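PDB 3GNL: uncharacterized protein, DUF633, LMOf2365_1472 from Listeria monocytogenes str. 4b F2365, which is of unknown function but probably methylates N1 of an adenine in tRNA, as a member of the tRNA (adenine(22)-N(1))-methyltransferase family. Local coordinates for residues S46-F58 against Q73-I85. Residues are numbered along the deposited sequence; the frame is centred on the assembly and turned at random.
Sequences SFAIAGEVVDGPF and QIDVRKGNGLAVI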
loop_
_atom_site.group_PDB
_atom_site.type_symbol
_atom_site.label_atom_id
_atom_site.label_comp_id
_atom_site.label_asym_id
_atom_site.label_seq_id
_atom_site.Cartn_x
_atom_site.Cartn_y
_atom_site.Cartn_z
ATOM N N SER A 46 -9.168 -18.942 3.418
ATOM C CA SER A 46 -9.150 -20.385 3.725
ATOM C C SER A 46 -7.782 -20.878 4.165
ATOM O O SER A 46 -7.671 -21.955 4.772
ATOM C CB SER A 46 -9.663 -21.181 2.530
ATOM O OG SER A 46 -8.866 -20.937 1.382
ATOM N N PHE A 47 -6.738 -20.090 3.877
ATOM C CA PHE A 47 -5.366 -20.446 4.150
ATOM C C PHE A 47 -4.593 -19.129 4.112
ATOM O O PHE A 47 -4.945 -18.253 3.312
ATOM C CB PHE A 47 -4.835 -21.418 3.102
ATOM C CG PHE A 47 -3.363 -21.639 3.188
ATOM C CD1 PHE A 47 -2.820 -22.451 4.180
ATOM C CD2 PHE A 47 -2.492 -21.016 2.282
ATOM C CE1 PHE A 47 -1.419 -22.636 4.256
ATOM C CE2 PHE A 47 -1.120 -21.197 2.360
ATOM C CZ PHE A 47 -0.570 -22.011 3.337
ATOM N N ALA A 48 -3.579 -18.985 4.970
ATOM C CA ALA A 48 -2.666 -17.844 4.903
ATOM C C ALA A 48 -1.229 -18.245 5.135
ATOM O O ALA A 48 -0.946 -19.103 5.975
ATOM C CB ALA A 48 -3.046 -16.807 5.915
ATOM N N ILE A 49 -0.319 -17.587 4.433
ATOM C CA ILE A 49 1.106 -17.519 4.795
ATOM C C ILE A 49 1.309 -16.181 5.505
ATOM O O ILE A 49 0.881 -15.138 4.982
ATOM C CB ILE A 49 1.999 -17.545 3.546
ATOM C CG1 ILE A 49 1.803 -18.875 2.770
ATOM C CG2 ILE A 49 3.459 -17.308 3.910
ATOM C CD1 ILE A 49 2.392 -18.846 1.327
ATOM N N ALA A 50 1.907 -16.208 6.685
ATOM C CA ALA A 50 2.359 -14.979 7.328
ATOM C C ALA A 50 3.873 -14.904 7.209
ATOM O O ALA A 50 4.592 -15.681 7.853
ATOM C CB ALA A 50 1.899 -14.939 8.763
ATOM N N GLY A 51 4.369 -13.980 6.380
ATOM C CA GLY A 51 5.824 -13.850 6.162
ATOM C C GLY A 51 6.481 -12.882 7.121
ATOM O O GLY A 51 5.909 -11.873 7.482
ATOM N N GLU A 52 7.696 -13.174 7.590
ATOM C CA GLU A 52 8.439 -12.265 8.436
ATOM C C GLU A 52 9.889 -12.374 8.042
ATOM O O GLU A 52 10.312 -13.436 7.613
ATOM C CB GLU A 52 8.291 -12.589 9.934
ATOM C CG GLU A 52 6.831 -12.685 10.396
ATOM C CD GLU A 52 6.165 -11.358 10.455
ATOM O OE1 GLU A 52 6.821 -10.319 10.278
ATOM O OE2 GLU A 52 4.924 -11.359 10.678
ATOM N N VAL A 53 10.651 -11.279 8.170
ATOM C CA VAL A 53 12.059 -11.327 7.775
ATOM C C VAL A 53 13.034 -11.524 8.942
ATOM O O VAL A 53 14.104 -12.092 8.743
ATOM C CB VAL A 53 12.420 -10.187 6.780
ATOM C CG1 VAL A 53 12.353 -8.845 7.470
ATOM C CG2 VAL A 53 13.813 -10.397 6.192
ATOM N N VAL A 54 12.683 -11.132 10.156
ATOM C CA VAL A 54 13.585 -11.246 11.311
ATOM C C VAL A 54 12.927 -11.857 12.576
ATOM O O VAL A 54 11.694 -11.981 12.640
ATOM C CB VAL A 54 14.256 -9.887 11.615
ATOM C CG1 VAL A 54 15.148 -9.483 10.434
ATOM C CG2 VAL A 54 13.206 -8.809 11.924
ATOM N N ASP A 55 13.724 -12.183 13.595
ATOM C CA ASP A 55 13.249 -12.972 14.764
ATOM C C ASP A 55 12.086 -12.536 15.624
ATOM O O ASP A 55 11.186 -13.372 15.894
ATOM C CB ASP A 55 14.438 -13.379 15.670
ATOM C CG ASP A 55 15.172 -14.573 15.116
ATOM O OD1 ASP A 55 14.623 -15.155 14.180
ATOM O OD2 ASP A 55 16.275 -14.954 15.595
ATOM N N GLY A 56 12.123 -11.302 16.105
ATOM C CA GLY A 56 11.108 -10.758 16.989
ATOM C C GLY A 56 9.755 -10.957 16.326
ATOM O O GLY A 56 8.932 -11.705 16.832
ATOM N N PRO A 57 9.560 -10.350 15.145
ATOM C CA PRO A 57 8.250 -10.525 14.472
ATOM C C PRO A 57 7.924 -11.956 14.012
ATOM O O PRO A 57 6.751 -12.364 13.959
ATOM C CB PRO A 57 8.353 -9.574 13.288
ATOM C CG PRO A 57 9.344 -8.492 13.757
ATOM C CD PRO A 57 10.382 -9.317 14.489
ATOM N N PHE A 58 8.893 -12.765 13.659
ATOM C CA PHE A 58 8.609 -14.134 13.273
ATOM C C PHE A 58 8.029 -14.841 14.518
ATOM O O PHE A 58 6.961 -15.475 14.435
ATOM C CB PHE A 58 9.896 -14.831 12.772
ATOM C CG PHE A 58 9.737 -16.291 12.483
ATOM C CD1 PHE A 58 8.929 -16.730 11.467
ATOM C CD2 PHE A 58 10.475 -17.237 13.205
ATOM C CE1 PHE A 58 8.754 -18.057 11.171
ATOM C CE2 PHE A 58 10.323 -18.605 12.923
ATOM C CZ PHE A 58 9.448 -19.022 11.906
ATOM N N GLN A 73 -4.317 -23.770 9.513
ATOM C CA GLN A 73 -4.710 -22.921 8.368
ATOM C C GLN A 73 -3.717 -21.813 8.010
ATOM O O GLN A 73 -3.864 -21.190 6.961
ATOM C CB GLN A 73 -6.102 -22.326 8.601
ATOM C CG GLN A 73 -7.234 -23.345 8.281
ATOM C CD GLN A 73 -8.623 -22.769 8.476
ATOM O OE1 GLN A 73 -9.086 -22.631 9.610
ATOM N NE2 GLN A 73 -9.320 -22.457 7.362
ATOM N N ILE A 74 -2.726 -21.585 8.873
ATOM C CA ILE A 74 -1.770 -20.487 8.698
ATOM C C ILE A 74 -0.353 -20.946 8.937
ATOM O O ILE A 74 -0.021 -21.475 10.024
ATOM C CB ILE A 74 -2.070 -19.299 9.601
ATOM C CG1 ILE A 74 -3.544 -18.846 9.422
ATOM C CG2 ILE A 74 -1.064 -18.181 9.338
ATOM C CD1 ILE A 74 -3.936 -17.807 10.385
ATOM N N ASP A 75 0.461 -20.768 7.910
ATOM C CA ASP A 75 1.863 -21.087 7.958
ATOM C C ASP A 75 2.602 -19.787 8.221
ATOM O O ASP A 75 2.436 -18.806 7.487
ATOM C CB ASP A 75 2.360 -21.640 6.619
ATOM C CG ASP A 75 1.870 -23.077 6.310
ATOM O OD1 ASP A 75 1.418 -23.802 7.244
ATOM O OD2 ASP A 75 1.956 -23.478 5.114
ATOM N N VAL A 76 3.392 -19.762 9.272
ATOM C CA VAL A 76 4.277 -18.637 9.512
ATOM C C VAL A 76 5.640 -19.006 8.984
ATOM O O VAL A 76 6.216 -20.039 9.363
ATOM C CB VAL A 76 4.339 -18.244 10.990
ATOM C CG1 VAL A 76 5.237 -17.001 11.206
ATOM C CG2 VAL A 76 2.921 -18.027 11.531
ATOM N N ARG A 77 6.158 -18.169 8.092
ATOM C CA ARG A 77 7.417 -18.437 7.444
ATOM C C ARG A 77 8.405 -17.267 7.514
ATOM O O ARG A 77 8.016 -16.097 7.365
ATOM C CB ARG A 77 7.159 -18.760 5.987
ATOM C CG ARG A 77 6.321 -20.030 5.793
ATOM C CD ARG A 77 6.127 -20.352 4.328
ATOM N NE ARG A 77 5.068 -21.358 4.118
ATOM C CZ ARG A 77 4.641 -21.770 2.924
ATOM N NH1 ARG A 77 5.126 -21.248 1.785
ATOM N NH2 ARG A 77 3.673 -22.690 2.839
ATOM N N LYS A 78 9.674 -17.586 7.756
ATOM C CA LYS A 78 10.764 -16.606 7.734
ATOM C C LYS A 78 11.367 -16.490 6.332
ATOM O O LYS A 78 11.761 -17.491 5.718
ATOM C CB LYS A 78 11.833 -16.962 8.765
ATOM C CG LYS A 78 12.998 -15.958 8.804
ATOM C CD LYS A 78 13.319 -15.476 10.216
ATOM C CE LYS A 78 14.144 -16.491 11.009
ATOM N NZ LYS A 78 14.832 -15.901 12.211
ATOM N N GLY A 79 11.429 -15.257 5.828
ATOM C CA GLY A 79 11.964 -14.989 4.515
ATOM C C GLY A 79 11.896 -13.509 4.183
ATOM O O GLY A 79 11.089 -12.751 4.764
ATOM N N ASN A 80 12.749 -13.108 3.242
ATOM C CA ASN A 80 12.750 -11.764 2.697
ATOM C C ASN A 80 11.684 -11.607 1.611
ATOM O O ASN A 80 11.714 -12.269 0.582
ATOM C CB ASN A 80 14.139 -11.496 2.119
ATOM C CG ASN A 80 14.387 -10.022 1.855
ATOM O OD1 ASN A 80 13.678 -9.150 2.368
ATOM N ND2 ASN A 80 15.415 -9.738 1.045
ATOM N N GLY A 81 10.693 -10.754 1.843
ATOM C CA GLY A 81 9.733 -10.456 0.788
ATOM C C GLY A 81 8.918 -11.658 0.334
ATOM O O GLY A 81 8.375 -12.377 1.163
ATOM N N LEU A 82 8.815 -11.858 -0.972
ATOM C CA LEU A 82 8.024 -12.977 -1.524
ATOM C C LEU A 82 8.756 -14.335 -1.529
ATOM O O LEU A 82 8.185 -15.284 -2.065
ATOM C CB LEU A 82 7.443 -12.670 -2.905
ATOM C CG LEU A 82 6.674 -11.343 -3.076
ATOM C CD1 LEU A 82 6.016 -11.228 -4.420
ATOM C CD2 LEU A 82 5.656 -11.146 -1.924
ATOM N N ALA A 83 9.948 -14.394 -0.923
ATOM C CA ALA A 83 10.726 -15.659 -0.726
ATOM C C ALA A 83 9.915 -16.661 0.113
ATOM O O ALA A 83 10.190 -17.870 0.102
ATOM C CB ALA A 83 12.059 -15.386 -0.071
ATOM N N VAL A 84 8.899 -16.175 0.814
ATOM C CA VAL A 84 8.101 -17.063 1.648
ATOM C C VAL A 84 7.001 -17.762 0.854
ATOM O O VAL A 84 6.336 -18.650 1.381
ATOM C CB VAL A 84 7.512 -16.343 2.894
ATOM C CG1 VAL A 84 8.618 -15.788 3.798
ATOM C CG2 VAL A 84 6.439 -15.254 2.468
ATOM N N ILE A 85 6.811 -17.386 -0.401
ATOM C CA ILE A 85 5.767 -17.956 -1.248
ATOM C C ILE A 85 6.372 -18.998 -2.177
ATOM O O ILE A 85 7.471 -18.820 -2.694
ATOM C CB ILE A 85 5.052 -16.878 -2.114
ATOM C CG1 ILE A 85 4.257 -15.905 -1.248
ATOM C CG2 ILE A 85 4.103 -17.509 -3.123
ATOM C CD1 ILE A 85 3.584 -14.824 -2.087
HETATM O O HOH W 1 16.203 -13.323 10.734
#
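Ala48 and Ile74 pair in parallel register, as do the residues after them up to Glu52 and Lys78. Strands 47-52 and 74-78, the latter at the sheet's edge, are joined through helix 55-67 in a beta-alpha-beta unit of the Rossmann-like methyltransferase fold. Backbone hydrogen bonds run alternately in the two directions, the first from Ala48 N to Gln73 O (3.0 Å) and the last from Gly79 N to Glu52 O (2.8 Å).

Ile49, Asp75 and Arg77 share one face of the sheet. Ile49 CB lies beside Asp75 O. CG2, anti to the backbone N, reaches Val84 CG2 at 3.9 Å. The other branch, CG1, approaches Arg77 CZ. At the tip, CD1 rests over one guanidinium face, 3.7 Å from Arg77 NH1, and also meets Ile85 CG1. Three polar partners fix that guanidinium. NH2 makes a salt bridge to Asp75 OD2 (3.0 Å), nearly in the guanidinium plane and on the anti side of the carboxylate. NH1 donates to Val84 O and forms a salt bridge with Asp89. Asp75 OD2 also touches the rim of the Phe47 ring, with the carboxylate turned 84° from the ring.

The opposite face carries Ala48, Ala50 and Val76; helix 55-67 packs on Val76, and Pro36 of helix 34-41 on Ala48. Phe58 CE1 meets Val76 CG1 at 3.7 Å. Lys78 CB makes a CH-pi contact over the ring face, 4.1 Å from the Phe58 centroid.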